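Local coordinates for spydx (Streptococcus pyogenes, PDB 2J43), which binds alpha-glucans such as host lung glycogen, being the carbohydrate-binding part, with two family 41 modules, of a streptococcal pullulanase, at residues G22-G27 against Q31-W36. Residues are numbered along the deposited sequence; the frame is centred on the assembly and turned at random.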
ATOM      1  N   GLY A  22      21.011  -0.083  13.332  1.00 10.80           N
ATOM      2  CA  GLY A  22      20.539   1.286  13.210  1.00 11.08           C
ATOM      3  C   GLY A  22      19.824   1.576  11.907  1.00 11.71           C
ATOM      4  O   GLY A  22      20.162   0.992  10.850  1.00 12.16           O
ATOM      5  N   LEU A  23      18.882   2.499  11.974  1.00 10.50           N
ATOM      6  CA  LEU A  23      18.208   3.062  10.787  1.00 10.75           C
ATOM      7  C   LEU A  23      18.770   4.460  10.589  1.00 10.94           C
ATOM      8  O   LEU A  23      18.504   5.384  11.342  1.00 11.47           O
ATOM      9  CB  LEU A  23      16.703   3.144  10.986  1.00 10.86           C
ATOM     10  CG  LEU A  23      15.874   3.635   9.806  1.00 12.59           C
ATOM     11  CD1 LEU A  23      16.118   2.730   8.602  1.00 14.76           C
ATOM     12  CD2 LEU A  23      14.357   3.697  10.110  1.00 13.89           C
ATOM     13  N   TRP A  24      19.504   4.622   9.500  1.00 11.61           N
ATOM     14  CA  TRP A  24      20.271   5.816   9.168  1.00 11.06           C
ATOM     15  C   TRP A  24      19.502   6.527   8.031  1.00 10.59           C
ATOM     16  O   TRP A  24      19.194   5.905   7.031  1.00 10.86           O
ATOM     17  CB  TRP A  24      21.675   5.418   8.700  1.00  9.94           C
ATOM     18  CG  TRP A  24      22.536   6.603   8.364  1.00 11.05           C
ATOM     19  CD1 TRP A  24      22.601   7.280   7.169  1.00 12.19           C
ATOM     20  CD2 TRP A  24      23.474   7.220   9.237  1.00 10.57           C
ATOM     21  NE1 TRP A  24      23.509   8.313   7.288  1.00 11.65           N
ATOM     22  CE2 TRP A  24      24.047   8.311   8.552  1.00 11.50           C
ATOM     23  CE3 TRP A  24      23.873   6.975  10.573  1.00 10.37           C
ATOM     24  CZ2 TRP A  24      25.005   9.148   9.141  1.00 10.65           C
ATOM     25  CZ3 TRP A  24      24.822   7.798  11.162  1.00 12.84           C
ATOM     26  CH2 TRP A  24      25.385   8.882  10.453  1.00 12.50           C
ATOM     27  N   VAL A  25      19.085   7.780   8.242  1.00 10.96           N
ATOM     28  CA  VAL A  25      18.138   8.445   7.356  1.00 10.67           C
ATOM     29  C   VAL A  25      18.625   9.807   6.840  1.00 11.35           C
ATOM     30  O   VAL A  25      19.347  10.527   7.525  1.00 12.28           O
ATOM     31  CB  VAL A  25      16.755   8.615   8.032  1.00 12.66           C
ATOM     32  CG1 VAL A  25      16.161   7.271   8.364  1.00 12.75           C
ATOM     33  CG2 VAL A  25      16.869   9.437   9.312  1.00 12.77           C
ATOM     34  N   TRP A  26      18.214  10.112   5.622  1.00 11.78           N
ATOM     35  CA  TRP A  26      18.457  11.408   5.029  1.00 11.05           C
ATOM     36  C   TRP A  26      17.360  11.801   4.074  1.00 11.26           C
ATOM     37  O   TRP A  26      16.331  11.123   3.963  1.00 11.92           O
ATOM     38  CB  TRP A  26      19.831  11.438   4.418  1.00 12.48           C
ATOM     39  CG  TRP A  26      20.139  10.511   3.240  1.00  9.83           C
ATOM     40  CD1 TRP A  26      20.251  10.897   1.942  1.00 10.79           C
ATOM     41  CD2 TRP A  26      20.466   9.082   3.242  1.00  9.22           C
ATOM     42  NE1 TRP A  26      20.597   9.837   1.150  1.00 13.19           N
ATOM     43  CE2 TRP A  26      20.761   8.719   1.905  1.00 11.88           C
ATOM     44  CE3 TRP A  26      20.546   8.094   4.221  1.00 11.47           C
ATOM     45  CZ2 TRP A  26      21.110   7.422   1.528  1.00 12.27           C
ATOM     46  CZ3 TRP A  26      20.898   6.812   3.834  1.00 12.21           C
ATOM     47  CH2 TRP A  26      21.162   6.491   2.505  1.00 11.94           C
ATOM     48  N   GLY A  27      17.532  12.912   3.371  1.00 12.57           N
ATOM     49  CA  GLY A  27      16.444  13.450   2.583  1.00 12.58           C
ATOM     50  C   GLY A  27      15.476  14.224   3.469  1.00 13.16           C
ATOM     51  O   GLY A  27      15.871  14.912   4.402  1.00 15.00           O
ATOM     52  N   GLN A  31      15.299  15.099  11.112  1.00 14.98           N
ATOM     53  CA  GLN A  31      16.644  15.126  11.674  1.00 13.83           C
ATOM     54  C   GLN A  31      17.498  14.064  10.952  1.00 13.19           C
ATOM     55  O   GLN A  31      17.590  12.941  11.397  1.00 14.27           O
ATOM     56  CB  GLN A  31      16.593  14.826  13.179  1.00 15.44           C
ATOM     57  CG  GLN A  31      15.766  15.895  13.923  1.00 21.34           C
ATOM     58  CD  GLN A  31      16.432  17.263  14.088  1.00 31.23           C
ATOM     59  OE1 GLN A  31      15.720  18.250  14.386  1.00 40.16           O
ATOM     60  NE2 GLN A  31      17.770  17.343  13.937  1.00 34.61           N
ATOM     61  N   PRO A  32      18.155  14.452   9.864  1.00 12.50           N
ATOM     62  CA  PRO A  32      19.066  13.515   9.203  1.00 12.56           C
ATOM     63  C   PRO A  32      20.082  12.991  10.180  1.00 12.60           C
ATOM     64  O   PRO A  32      20.548  13.685  11.083  1.00 13.90           O
ATOM     65  CB  PRO A  32      19.715  14.368   8.126  1.00 12.90           C
ATOM     66  CG  PRO A  32      18.643  15.327   7.809  1.00 14.77           C
ATOM     67  CD  PRO A  32      18.121  15.736   9.138  1.00 13.40           C
ATOM     68  N   SER A  33      20.451  11.739   9.992  1.00 12.26           N
ATOM     69  CA  SER A  33      21.454  11.073  10.817  1.00 11.70           C
ATOM     70  C   SER A  33      22.775  11.768  10.705  1.00 12.40           C
ATOM     71  O   SER A  33      23.161  12.227   9.620  1.00 12.99           O
ATOM     72  CB  SER A  33      21.593   9.593  10.432  1.00 10.82           C
ATOM     73  OG  SER A  33      20.350   8.906  10.622  1.00 12.53           O
ATOM     74  N   LYS A  34      23.491  11.849  11.815  1.00 13.87           N
ATOM     75  CA  LYS A  34      24.822  12.393  11.828  1.00 16.08           C
ATOM     76  C   LYS A  34      25.723  11.533  12.692  1.00 16.26           C
ATOM     77  O   LYS A  34      25.246  10.765  13.542  1.00 17.06           O
ATOM     78  CB  LYS A  34      24.810  13.859  12.257  1.00 17.78           C
ATOM     79  CG  LYS A  34      24.391  14.115  13.610  1.00 21.59           C
ATOM     80  CD  LYS A  34      24.291  15.672  13.857  1.00 28.00           C
ATOM     81  CE  LYS A  34      24.142  16.020  15.345  1.00 32.87           C
ATOM     82  NZ  LYS A  34      23.464  17.358  15.530  1.00 32.94           N
ATOM     83  N   ASP A  35      27.017  11.642  12.469  1.00 16.54           N
ATOM     84  CA  ASP A  35      28.034  10.888  13.183  1.00 17.07           C
ATOM     85  C   ASP A  35      27.978   9.395  12.934  1.00 16.47           C
ATOM     86  O   ASP A  35      27.493   8.590  13.764  1.00 15.58           O
ATOM     87  CB  ASP A  35      28.028  11.190  14.700  1.00 18.34           C
ATOM     88  CG  ASP A  35      29.344  10.784  15.368  1.00 24.36           C
ATOM     89  OD1 ASP A  35      30.228  10.177  14.717  1.00 31.73           O
ATOM     90  OD2 ASP A  35      29.568  11.018  16.564  1.00 33.50           O
ATOM     91  N   TRP A  36      28.504   8.981  11.780  1.00 13.50           N
ATOM     92  CA  TRP A  36      28.450   7.591  11.381  1.00 14.04           C
ATOM     93  C   TRP A  36      29.254   6.677  12.322  1.00 15.07           C
ATOM     94  O   TRP A  36      30.390   7.044  12.635  1.00 15.49           O
ATOM     95  CB  TRP A  36      29.003   7.436   9.947  1.00 14.20           C
ATOM     96  CG  TRP A  36      29.015   6.075   9.458  1.00 13.43           C
ATOM     97  CD1 TRP A  36      30.094   5.214   9.440  1.00 17.61           C
ATOM     98  CD2 TRP A  36      27.961   5.394   8.814  1.00 13.76           C
ATOM     99  NE1 TRP A  36      29.733   4.021   8.880  1.00 17.05           N
ATOM    100  CE2 TRP A  36      28.436   4.124   8.435  1.00 13.29           C
ATOM    101  CE3 TRP A  36      26.632   5.713   8.520  1.00 15.53           C
ATOM    102  CZ2 TRP A  36      27.633   3.184   7.818  1.00 13.28           C
ATOM    103  CZ3 TRP A  36      25.858   4.795   7.878  1.00 14.59           C
ATOM    104  CH2 TRP A  36      26.346   3.550   7.520  1.00 15.07           C
TER
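The indole of Trp-24 is gripped from both faces by the loop that follows its own strand, with Ser-33 on one side and Trp-36 on the other. CB of Ser-33 sits 3.3 Å from the centroid of the six-membered ring and 14° off its normal, a CH-pi contact squarely over the face. Across the opposite face comes the edge of Trp-36, an edge-to-face (T-shaped) pair with six-membered centroids 4.8 Å apart and planes turned 73° from each other. The touching edge is the CE3–CZ3 side of Trp-36, whose CE3 lies 3.6 Å from CD2 of Trp-24. Between these two residues the backbone bends round the far end of the indole, where CH2 of Trp-24 comes within 3.4 Å of N of Trp-36. With CG anti to the backbone N (chi1 -179°), Trp-24 extends its ring into this bend.

Ser-33 has a second task. Its OG accepts a nearly straight hydrogen bond from N of Val-25 (2.9 Å), while its own N donates to O of Val-25 at 3.0 Å, in the carbonyl plane. This pair of bonds joins one strand residue to one loop residue and fixes CB over the indole. Beside it, CA of Pro-32 makes a CH···O contact with O of Val-25 (3.4 Å).

Further out, strand 21-27 is held in an antiparallel sheet, where Trp-24 pairs through its backbone with Leu-70 of the neighbouring strand 66-73. The loop has a further anchor in a weak hydrogen bond from NE1 of Trp-36 to O of Gly-76. The arrangement thus pins a surface loop of the first family 41 module to a sheet strand by a serine that supplies both the polar clasp and the aliphatic cover, restraining the rotation of the Trp-24 ring.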